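Local atomic coordinates of ribosome biogenesis GTPase A (Thermotoga maritima, PDB entry 3CNL), a protein that binds and probably hydrolyses GTP and is probably required for a late step in assembly of the large (50S) ribosomal subunit. Residues 27-32 with 51-56; 100-105 with 146-151; 163-168 with 182-187. One frame throughout, in Å; residues are numbered along the deposited sequence.

Contact 1: 27-32 with 51-56; sequences EVRDAR and ILLNKV. With GNP (phosphoaminophosphonic acid-guanylate ester), chain B.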
loop_
_atom_site.group_PDB
_atom_site.type_symbol
_atom_site.label_atom_id
_atom_site.label_comp_id
_atom_site.label_asym_id
_atom_site.label_seq_id
_atom_site.Cartn_x
_atom_site.Cartn_y
_atom_site.Cartn_z
ATOM N N GLU A 27 9.572 0.240 5.590
ATOM C CA GLU A 27 8.894 0.464 4.323
ATOM C C GLU A 27 7.530 -0.235 4.368
ATOM O O GLU A 27 7.433 -1.470 4.376
ATOM C CB GLU A 27 9.782 -0.040 3.190
ATOM C CG GLU A 27 9.310 0.276 1.793
ATOM C CD GLU A 27 10.164 -0.425 0.748
ATOM O OE1 GLU A 27 10.194 0.038 -0.395
ATOM O OE2 GLU A 27 10.796 -1.464 1.061
ATOM N N VAL A 28 6.482 0.575 4.428
ATOM C CA VAL A 28 5.118 0.066 4.513
ATOM C C VAL A 28 4.536 -0.124 3.096
ATOM O O VAL A 28 4.203 0.850 2.393
ATOM C CB VAL A 28 4.231 0.948 5.418
ATOM C CG1 VAL A 28 2.775 0.383 5.518
ATOM C CG2 VAL A 28 4.854 1.103 6.815
ATOM N N ARG A 29 4.428 -1.396 2.705
ATOM C CA ARG A 29 3.916 -1.800 1.405
ATOM C C ARG A 29 2.572 -2.475 1.614
ATOM O O ARG A 29 2.269 -2.886 2.725
ATOM C CB ARG A 29 4.873 -2.800 0.760
ATOM C CG ARG A 29 6.335 -2.306 0.592
ATOM C CD ARG A 29 7.057 -3.202 -0.384
ATOM N NE ARG A 29 8.479 -2.913 -0.413
ATOM C CZ ARG A 29 9.359 -3.492 -1.218
ATOM N NH1 ARG A 29 8.972 -4.410 -2.100
ATOM N NH2 ARG A 29 10.636 -3.138 -1.146
ATOM N N ASP A 30 1.780 -2.578 0.554
ATOM C CA ASP A 30 0.534 -3.352 0.560
ATOM C C ASP A 30 0.944 -4.762 0.112
ATOM O O ASP A 30 1.609 -4.915 -0.905
ATOM C CB ASP A 30 -0.498 -2.701 -0.395
ATOM C CG ASP A 30 -1.902 -3.300 -0.266
ATOM O OD1 ASP A 30 -2.022 -4.531 -0.295
ATOM O OD2 ASP A 30 -2.901 -2.543 -0.162
ATOM N N ALA A 31 0.587 -5.783 0.897
ATOM C CA ALA A 31 0.892 -7.186 0.573
ATOM C C ALA A 31 0.225 -7.657 -0.710
ATOM O O ALA A 31 0.646 -8.648 -1.321
ATOM C CB ALA A 31 0.453 -8.099 1.735
ATOM N N ARG A 32 -0.832 -6.972 -1.130
ATOM C CA ARG A 32 -1.531 -7.370 -2.375
ATOM C C ARG A 32 -0.758 -6.958 -3.634
ATOM O O ARG A 32 -0.970 -7.493 -4.747
ATOM C CB ARG A 32 -2.933 -6.776 -2.393
ATOM C CG ARG A 32 -3.808 -7.235 -1.246
ATOM C CD ARG A 32 -5.141 -6.472 -1.167
ATOM N NE ARG A 32 -4.934 -5.030 -0.910
ATOM C CZ ARG A 32 -5.887 -4.101 -1.025
ATOM N NH1 ARG A 32 -7.117 -4.458 -1.396
ATOM N NH2 ARG A 32 -5.628 -2.811 -0.774
ATOM N N ILE A 51 11.108 -4.445 5.282
ATOM C CA ILE A 51 9.951 -4.443 4.369
ATOM C C ILE A 51 8.753 -4.989 5.128
ATOM O O ILE A 51 8.777 -6.127 5.587
ATOM C CB ILE A 51 10.207 -5.275 3.101
ATOM C CG1 ILE A 51 11.339 -4.647 2.288
ATOM C CG2 ILE A 51 8.882 -5.438 2.263
ATOM C CD1 ILE A 51 11.934 -5.546 1.200
ATOM N N LEU A 52 7.735 -4.156 5.301
ATOM C CA LEU A 52 6.544 -4.552 6.002
ATOM C C LEU A 52 5.422 -4.755 4.979
ATOM O O LEU A 52 5.072 -3.837 4.234
ATOM C CB LEU A 52 6.192 -3.479 7.040
ATOM C CG LEU A 52 5.056 -3.653 8.044
ATOM C CD1 LEU A 52 5.207 -2.622 9.155
ATOM C CD2 LEU A 52 3.719 -3.454 7.397
ATOM N N LEU A 53 4.887 -5.974 4.922
ATOM C CA LEU A 53 3.813 -6.274 3.977
ATOM C C LEU A 53 2.512 -6.114 4.716
ATOM O O LEU A 53 2.106 -7.006 5.456
ATOM C CB LEU A 53 3.958 -7.687 3.406
ATOM C CG LEU A 53 5.243 -7.925 2.618
ATOM C CD1 LEU A 53 5.230 -9.328 2.031
ATOM C CD2 LEU A 53 5.498 -6.844 1.513
ATOM N N ASN A 54 1.867 -4.956 4.544
ATOM C CA ASN A 54 0.724 -4.605 5.370
ATOM C C ASN A 54 -0.606 -5.103 4.767
ATOM O O ASN A 54 -0.633 -5.510 3.613
ATOM C CB ASN A 54 0.695 -3.086 5.542
ATOM C CG ASN A 54 -0.084 -2.659 6.730
ATOM O OD1 ASN A 54 -0.208 -3.403 7.677
ATOM N ND2 ASN A 54 -0.614 -1.443 6.700
ATOM N N LYS A 55 -1.683 -5.036 5.549
ATOM C CA LYS A 55 -3.055 -5.370 5.106
ATOM C C LYS A 55 -3.215 -6.846 4.680
ATOM O O LYS A 55 -4.019 -7.149 3.780
ATOM C CB LYS A 55 -3.550 -4.428 3.978
ATOM C CG LYS A 55 -3.487 -2.909 4.293
ATOM C CD LYS A 55 -4.162 -2.050 3.229
ATOM C CE LYS A 55 -3.972 -0.565 3.556
ATOM N NZ LYS A 55 -4.698 0.308 2.588
ATOM N N VAL A 56 -2.485 -7.766 5.332
ATOM C CA VAL A 56 -2.564 -9.208 4.971
ATOM C C VAL A 56 -3.981 -9.773 5.151
ATOM O O VAL A 56 -4.368 -10.820 4.558
ATOM C CB VAL A 56 -1.495 -10.097 5.703
ATOM C CG1 VAL A 56 -0.072 -9.700 5.290
ATOM C CG2 VAL A 56 -1.687 -10.086 7.230
HETATM P PG GNP B . -1.489 8.291 3.402
HETATM O O1G GNP B . 0.017 8.411 3.428
HETATM O O2G GNP B . -2.037 8.223 1.988
HETATM O O3G GNP B . -2.075 9.407 4.259
HETATM N N3B GNP B . -2.143 7.030 4.106
HETATM P PB GNP B . -1.489 6.030 5.135
HETATM O O1B GNP B . -0.359 5.295 4.489
HETATM O O2B GNP B . -1.152 6.791 6.375
HETATM O O3A GNP B . -2.605 5.015 5.453
HETATM P PA GNP B . -3.682 5.021 6.582
HETATM O O1A GNP B . -3.136 4.454 7.826
HETATM O O2A GNP B . -4.370 6.317 6.695
HETATM O "O5'" GNP B . -4.705 3.962 6.077
HETATM C "C5'" GNP B . -5.349 4.058 4.798
HETATM C "C4'" GNP B . -6.599 3.185 4.832
HETATM O "O4'" GNP B . -6.259 1.776 4.982
HETATM C "C3'" GNP B . -7.579 3.457 5.960
HETATM O "O3'" GNP B . -8.894 3.255 5.463
HETATM C "C2'" GNP B . -7.227 2.378 6.971
HETATM O "O2'" GNP B . -8.328 2.102 7.805
HETATM C "C1'" GNP B . -6.928 1.184 6.071
HETATM N N9 GNP B . -5.986 0.215 6.623
HETATM C C8 GNP B . -4.772 0.502 7.215
HETATM N N7 GNP B . -4.123 -0.575 7.588
HETATM C C5 GNP B . -4.981 -1.634 7.222
HETATM C C6 GNP B . -4.842 -3.043 7.356
HETATM O O6 GNP B . -3.901 -3.681 7.861
HETATM N N1 GNP B . -5.944 -3.742 6.831
HETATM C C2 GNP B . -7.051 -3.149 6.244
HETATM N N2 GNP B . -8.025 -3.967 5.794
HETATM N N3 GNP B . -7.190 -1.843 6.101
HETATM C C4 GNP B . -6.126 -1.152 6.617
HETATM O O HOH W 1 -3.320 0.098 0.307
#
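Asp30 and Lys55 bear opposite charges yet do not pair directly: their side chains cross at about a right angle, OD2 of Asp30 stands 4.3 Å from NZ of Lys55, and a water hydrogen-bonded to both joins them. The contact is a worked example of how two parallel neighbours of a Rossmann-like GTPase sheet deliver a guanine-recognition loop, here the NKxD motif that begins at Asn54. Strand 51-54 ends on the first residue of the motif, and strand 27-30 braces it through bonds from Leu52 N to Glu27 O, Arg29 N to Leu52 O, Asn54 N to Arg29 O and Ala31 N to Asn54 O. Lys55, extended beyond CG, runs across one face of the guanine, with its CG 3.4 Å from C6 of the nucleotide. Its NZ donates to the ribose O4' at 3.2 Å and also to Asn109 O, so with the water it makes three bonds. Beside the base, Asn54 ND2 is tied to Thr110 O, which links the motif to the phosphate-binding loop.

Asp30 is itself held from behind. Arg32 grips it side-on, NE to OD1 at 3.0 Å and NH2 to OD2 at 2.8 Å, with both oxygens close to the guanidinium plane. OD1 also takes Arg32 N on its anti lone pair, closing an Asx turn that fixes the carboxylate's rotation. The remaining guanidinium bonds reach Val235 O and Ala236 O, at the end of helix 224-236. Just past the strand ends, Ala31 CB touches both Leu53 CB and Val56 CG1. On the sheet face of Ile51 and Leu53, Arg29 NH2 meets Glu27 OE2 at 2.8 Å from above the carboxylate plane, Glu27 OE1 accepts from Ala39 N, and Ile51 CG2 lies over a face of the guanidinium, 3.7 Å from NE of Arg29.

Contact 2: 100-105 with 146-151; sequences ARVLIV and VKILDT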
loop_
_atom_site.group_PDB
_atom_site.type_symbol
_atom_site.label_atom_id
_atom_site.label_comp_id
_atom_site.label_asym_id
_atom_site.label_seq_id
_atom_site.Cartn_x
_atom_site.Cartn_y
_atom_site.Cartn_z
ATOM N N ALA A 100 18.014 2.006 17.585
ATOM C CA ALA A 100 17.182 2.329 16.414
ATOM C C ALA A 100 16.536 3.700 16.537
ATOM O O ALA A 100 16.045 4.091 17.603
ATOM C CB ALA A 100 16.101 1.249 16.171
ATOM N N ARG A 101 16.581 4.431 15.432
ATOM C CA ARG A 101 15.810 5.650 15.249
ATOM C C ARG A 101 15.119 5.442 13.914
ATOM O O ARG A 101 15.770 5.302 12.897
ATOM C CB ARG A 101 16.721 6.863 15.205
ATOM C CG ARG A 101 17.590 6.989 16.428
ATOM C CD ARG A 101 18.802 7.855 16.125
ATOM N NE ARG A 101 18.536 9.237 16.495
ATOM C CZ ARG A 101 18.490 9.671 17.755
ATOM N NH1 ARG A 101 18.693 8.831 18.794
ATOM N NH2 ARG A 101 18.235 10.947 17.981
ATOM N N VAL A 102 13.795 5.390 13.939
ATOM C CA VAL A 102 13.052 4.802 12.838
ATOM C C VAL A 102 12.224 5.837 12.063
ATOM O O VAL A 102 11.559 6.682 12.658
ATOM C CB VAL A 102 12.149 3.637 13.366
ATOM C CG1 VAL A 102 11.374 2.962 12.241
ATOM C CG2 VAL A 102 12.988 2.596 14.148
ATOM N N LEU A 103 12.289 5.758 10.736
ATOM C CA LEU A 103 11.332 6.442 9.862
ATOM C C LEU A 103 10.394 5.405 9.251
ATOM O O LEU A 103 10.824 4.396 8.681
ATOM C CB LEU A 103 12.035 7.232 8.745
ATOM C CG LEU A 103 11.158 7.851 7.633
ATOM C CD1 LEU A 103 10.332 9.049 8.109
ATOM C CD2 LEU A 103 11.969 8.256 6.393
ATOM N N ILE A 104 9.103 5.661 9.391
ATOM C CA ILE A 104 8.082 4.911 8.668
ATOM C C ILE A 104 7.889 5.589 7.302
ATOM O O ILE A 104 7.604 6.787 7.249
ATOM C CB ILE A 104 6.736 4.943 9.450
ATOM C CG1 ILE A 104 6.894 4.385 10.868
ATOM C CG2 ILE A 104 5.603 4.192 8.688
ATOM C CD1 ILE A 104 7.545 3.003 10.951
ATOM N N VAL A 105 8.011 4.836 6.206
ATOM C CA VAL A 105 7.862 5.416 4.868
ATOM C C VAL A 105 7.040 4.523 3.907
ATOM O O VAL A 105 6.956 3.306 4.087
ATOM C CB VAL A 105 9.242 5.724 4.229
ATOM C CG1 VAL A 105 9.925 4.442 3.766
ATOM C CG2 VAL A 105 9.077 6.653 3.046
ATOM N N VAL A 146 13.858 2.788 22.026
ATOM C CA VAL A 146 13.886 3.060 20.572
ATOM C C VAL A 146 12.993 4.237 20.148
ATOM O O VAL A 146 11.870 4.397 20.651
ATOM C CB VAL A 146 13.801 1.801 19.608
ATOM C CG1 VAL A 146 13.786 0.478 20.322
ATOM C CG2 VAL A 146 12.699 1.955 18.522
ATOM N N LYS A 147 13.527 5.087 19.275
ATOM C CA LYS A 147 12.835 6.303 18.867
ATOM C C LYS A 147 12.166 6.116 17.505
ATOM O O LYS A 147 12.799 5.628 16.568
ATOM C CB LYS A 147 13.833 7.460 18.784
ATOM C CG LYS A 147 14.140 8.107 20.119
ATOM C CD LYS A 147 15.124 9.231 19.947
ATOM C CE LYS A 147 15.432 9.884 21.274
ATOM N NZ LYS A 147 16.142 8.934 22.183
ATOM N N ILE A 148 10.888 6.494 17.406
ATOM C CA ILE A 148 10.175 6.482 16.112
ATOM C C ILE A 148 9.600 7.870 15.763
ATOM O O ILE A 148 8.907 8.464 16.588
ATOM C CB ILE A 148 9.104 5.339 16.066
ATOM C CG1 ILE A 148 9.782 3.991 16.391
ATOM C CG2 ILE A 148 8.433 5.262 14.665
ATOM C CD1 ILE A 148 8.854 2.902 16.907
ATOM N N LEU A 149 9.938 8.404 14.579
ATOM C CA LEU A 149 9.344 9.662 14.081
ATOM C C LEU A 149 7.831 9.561 14.012
ATOM O O LEU A 149 7.306 8.595 13.464
ATOM C CB LEU A 149 9.891 10.034 12.701
ATOM C CG LEU A 149 11.325 10.562 12.636
ATOM C CD1 LEU A 149 11.805 10.682 11.213
ATOM C CD2 LEU A 149 11.438 11.914 13.345
ATOM N N ASP A 150 7.129 10.554 14.555
ATOM C CA ASP A 150 5.680 10.451 14.673
ATOM C C ASP A 150 4.930 10.779 13.375
ATOM O O ASP A 150 3.695 10.699 13.341
ATOM C CB ASP A 150 5.132 11.279 15.863
ATOM C CG ASP A 150 5.229 12.776 15.642
ATOM O OD1 ASP A 150 5.899 13.240 14.684
ATOM O OD2 ASP A 150 4.642 13.519 16.452
ATOM N N THR A 151 5.670 11.168 12.334
ATOM C CA THR A 151 5.092 11.399 11.003
ATOM C C THR A 151 5.782 10.560 9.927
ATOM O O THR A 151 7.019 10.514 9.860
ATOM C CB THR A 151 5.083 12.903 10.592
ATOM O OG1 THR A 151 6.385 13.312 10.144
ATOM C CG2 THR A 151 4.675 13.768 11.745
HETATM O O HOH W 2 7.840 7.854 10.954
#
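Val102 holds on to strand 147-149 with both of its backbone polar atoms, the standard parallel pattern: its N reaches Lys147 O at 2.8 Å and its O takes Leu149 N at 3.0 Å, with Ile148 bracketed between. A longer bond from Lys147 N to Ala100 O starts the series, and Arg101 CA adds a CH contact to Lys147 O. Beyond Leu149 the direct pairing is interrupted, and a water accepts from Ile104 N and donates to Leu149 O and Thr151 O; Ile104 pairs again with Gly153.

Apolar contacts line the face that carries Val102 and Ile148. These two lie side by side, Val102 CB 3.9 Å from Ile148 CG1, and the branches of the isoleucine divide the work: with chi1 at -55°, CG1 lies beside the backbone N and CG2 anti to it, which turns Ile148 CG2 to Ile104 CG1 at 4.2 Å. Leu119 of helix 112-120 also packs on Ile148. With an alanine here both branches go, and Val102 and Ile104 would probably lose their cross-strand neighbour, opening a gap beneath that helix. Separately, Leu103 CD1 meets Leu149 CD1 at 3.8 Å.

Charged side chains occupy the other face. Arg101 and Lys147 run alongside each other, and Lys147 CD lies over one face of the guanidinium, 3.8 Å from Arg101 NH1. Arg101 also makes a cation-pi contact with Trp139, and Lys147 touches the same residue.

The pairing is that of a P-loop GTPase core: strand 101-106 leads into the phosphate-binding loop, and strand 147-154 carries a DxxG sequence, Asp150 to Gly153, to the GTP site.

Contact 3: 163-168 with 182-187; sequences DLAAKL and QRIFER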
loop_
_atom_site.group_PDB
_atom_site.type_symbol
_atom_site.label_atom_id
_atom_site.label_comp_id
_atom_site.label_asym_id
_atom_site.label_seq_id
_atom_site.Cartn_x
_atom_site.Cartn_y
_atom_site.Cartn_z
ATOM N N ASP A 163 0.531 -0.757 -16.239
ATOM C CA ASP A 163 0.397 -1.788 -15.226
ATOM C C ASP A 163 0.659 -1.239 -13.799
ATOM O O ASP A 163 -0.075 -1.540 -12.858
ATOM C CB ASP A 163 1.338 -2.938 -15.548
ATOM C CG ASP A 163 1.173 -4.089 -14.600
ATOM O OD1 ASP A 163 0.123 -4.762 -14.641
ATOM O OD2 ASP A 163 2.095 -4.329 -13.813
ATOM N N LEU A 164 1.692 -0.416 -13.652
ATOM C CA LEU A 164 1.990 0.205 -12.346
ATOM C C LEU A 164 0.865 1.137 -11.875
ATOM O O LEU A 164 0.438 1.071 -10.726
ATOM C CB LEU A 164 3.348 0.924 -12.377
ATOM C CG LEU A 164 3.739 1.668 -11.089
ATOM C CD1 LEU A 164 3.897 0.709 -9.915
ATOM C CD2 LEU A 164 4.998 2.555 -11.284
ATOM N N ALA A 165 0.353 1.976 -12.771
ATOM C CA ALA A 165 -0.785 2.839 -12.438
ATOM C C ALA A 165 -2.013 2.010 -12.033
ATOM O O ALA A 165 -2.680 2.325 -11.047
ATOM C CB ALA A 165 -1.116 3.770 -13.613
ATOM N N ALA A 166 -2.294 0.946 -12.785
ATOM C CA ALA A 166 -3.447 0.097 -12.533
ATOM C C ALA A 166 -3.356 -0.527 -11.130
ATOM O O ALA A 166 -4.319 -0.505 -10.385
ATOM C CB ALA A 166 -3.527 -0.981 -13.589
ATOM N N LYS A 167 -2.177 -1.028 -10.773
ATOM C CA LYS A 167 -1.938 -1.669 -9.465
ATOM C C LYS A 167 -2.008 -0.684 -8.290
ATOM O O LYS A 167 -2.604 -0.977 -7.231
ATOM C CB LYS A 167 -0.611 -2.434 -9.502
ATOM C CG LYS A 167 -0.731 -3.782 -10.205
ATOM C CD LYS A 167 0.601 -4.279 -10.709
ATOM C CE LYS A 167 0.438 -5.705 -11.239
ATOM N NZ LYS A 167 1.680 -6.170 -11.929
ATOM N N LEU A 168 -1.418 0.489 -8.479
ATOM C CA LEU A 168 -1.563 1.575 -7.503
ATOM C C LEU A 168 -3.005 2.060 -7.358
ATOM O O LEU A 168 -3.414 2.470 -6.270
ATOM C CB LEU A 168 -0.634 2.743 -7.821
ATOM C CG LEU A 168 0.875 2.502 -7.720
ATOM C CD1 LEU A 168 1.622 3.712 -8.252
ATOM C CD2 LEU A 168 1.248 2.243 -6.241
ATOM N N GLN A 182 -8.079 5.628 -20.253
ATOM C CA GLN A 182 -9.101 4.627 -19.896
ATOM C C GLN A 182 -8.536 3.204 -19.869
ATOM O O GLN A 182 -9.097 2.311 -19.222
ATOM C CB GLN A 182 -10.298 4.709 -20.856
ATOM C CG GLN A 182 -10.002 4.283 -22.296
ATOM C CD GLN A 182 -11.233 4.299 -23.179
ATOM O OE1 GLN A 182 -11.693 3.245 -23.598
ATOM N NE2 GLN A 182 -11.786 5.494 -23.457
ATOM N N ARG A 183 -7.430 3.008 -20.586
ATOM C CA ARG A 183 -6.718 1.728 -20.628
ATOM C C ARG A 183 -6.132 1.341 -19.267
ATOM O O ARG A 183 -5.946 0.163 -18.980
ATOM C CB ARG A 183 -5.634 1.751 -21.706
ATOM C CG ARG A 183 -6.224 1.771 -23.121
ATOM C CD ARG A 183 -5.160 1.898 -24.186
ATOM N NE ARG A 183 -4.546 3.221 -24.122
ATOM C CZ ARG A 183 -3.850 3.780 -25.103
ATOM N NH1 ARG A 183 -3.677 3.147 -26.257
ATOM N NH2 ARG A 183 -3.340 4.980 -24.919
ATOM N N ILE A 184 -5.874 2.333 -18.422
ATOM C CA ILE A 184 -5.457 2.063 -17.054
ATOM C C ILE A 184 -6.604 1.492 -16.213
ATOM O O ILE A 184 -6.383 0.557 -15.438
ATOM C CB ILE A 184 -4.838 3.323 -16.404
ATOM C CG1 ILE A 184 -3.526 3.656 -17.103
ATOM C CG2 ILE A 184 -4.653 3.114 -14.886
ATOM C CD1 ILE A 184 -2.951 5.046 -16.753
ATOM N N PHE A 185 -7.824 2.029 -16.375
ATOM C CA PHE A 185 -9.006 1.415 -15.760
ATOM C C PHE A 185 -9.246 0.010 -16.254
ATOM O O PHE A 185 -9.528 -0.877 -15.464
ATOM C CB PHE A 185 -10.287 2.235 -15.969
ATOM C CG PHE A 185 -10.261 3.589 -15.332
ATOM C CD1 PHE A 185 -9.998 3.734 -13.971
ATOM C CD2 PHE A 185 -10.523 4.729 -16.095
ATOM C CE1 PHE A 185 -9.984 4.989 -13.381
ATOM C CE2 PHE A 185 -10.528 6.009 -15.515
ATOM C CZ PHE A 185 -10.241 6.136 -14.156
ATOM N N GLU A 186 -9.149 -0.190 -17.563
ATOM C CA GLU A 186 -9.291 -1.522 -18.144
ATOM C C GLU A 186 -8.251 -2.527 -17.616
ATOM O O GLU A 186 -8.613 -3.664 -17.261
ATOM C CB GLU A 186 -9.279 -1.434 -19.665
ATOM C CG GLU A 186 -10.485 -0.661 -20.189
ATOM C CD GLU A 186 -10.447 -0.384 -21.676
ATOM O OE1 GLU A 186 -11.534 -0.154 -22.238
ATOM O OE2 GLU A 186 -9.357 -0.350 -22.288
ATOM N N ARG A 187 -6.982 -2.111 -17.550
ATOM C CA ARG A 187 -5.889 -2.925 -16.986
ATOM C C ARG A 187 -6.192 -3.334 -15.544
ATOM O O ARG A 187 -6.044 -4.488 -15.163
ATOM C CB ARG A 187 -4.599 -2.096 -16.956
ATOM C CG ARG A 187 -3.293 -2.797 -17.317
ATOM C CD ARG A 187 -2.741 -3.845 -16.390
ATOM N NE ARG A 187 -3.030 -5.178 -16.904
ATOM C CZ ARG A 187 -2.471 -6.325 -16.519
ATOM N NH1 ARG A 187 -2.900 -7.453 -17.063
ATOM N NH2 ARG A 187 -1.508 -6.375 -15.606
#
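Asp163 and Arg187 form the polar half of this helix-helix contact, a salt bridge in which Arg187 NH2 donates to Asp163 OD1. The modelled separation of Arg187 NH2 and Asp163 OD1, 2.5 Å, is unusually short, and its exact value is doubtful. OD1 arrives at the edge of the guanidinium, near its plane, while the carboxylate itself is turned 44° from that plane. On helix 162-170 the apolar half is built from two alanines. Ala166 CB rests against Arg187 CB at 3.7 Å and against the backbone O of Ile184. Beside it, Ala165 CB meets both methyls of Ile184, 3.8 Å from CG2 and nearly as close to CD1. With alanines at these positions the backbones come near, the CA atoms of Ala166 and Ile184 being 5.3 Å apart, and the short helix axes approach to 8.3 Å.

One step out, neighbours set the charged groups in place. Asp163 OD2 uses its syn lone pair to accept from Lys167 NZ at 2.7 Å, one helical turn on. The three residues thus form a salt-bridge network in which each carboxylate oxygen has its own cation, restraining the group from turning. A bend at chi2 (-68°) brings Arg187 CD within 3.5 Å of Asp163 OD1, and a second at chi3 (102°) turns the guanidinium to the carboxylate. A second salt bridge, NH1 to Glu190 OE2, holds the guanidinium from its own helix.

Ala188 and Ile191 extend the seam along helix 182-196 by packing on Ala166, while Glu162 touches Ile184 and Arg187 from the start of helix 162-170. Phe185 reaches Leu169 of helix 162-170 and Phe202, so helix 182-196 packs against both helices 162-170 and 202-212, away from the nucleotide site.

Read from the N terminus, the three contacts follow in series, none nested in or crossing another. Contact 1 closes first, around 18 residues that are mostly loop. Contact 2 spans 40, among them the phosphate-binding loop, helix 112-120 and strand 139-141; the guanine motif therefore precedes the phosphate loop, the order expected of a circularly permuted GTPase. The two share one sheet, in which strands 24-30 and 101-106 are neighbours, probably joined by a hydrogen bond from Val28 N to Val105 O at 2.8 Å. Strand 147-154 is followed by helix 162-170, where contact 3 closes a 13-residue connection. The centre of contact 3 lies about 33 Å from that of contact 2, beyond the chain's middle, among the helices.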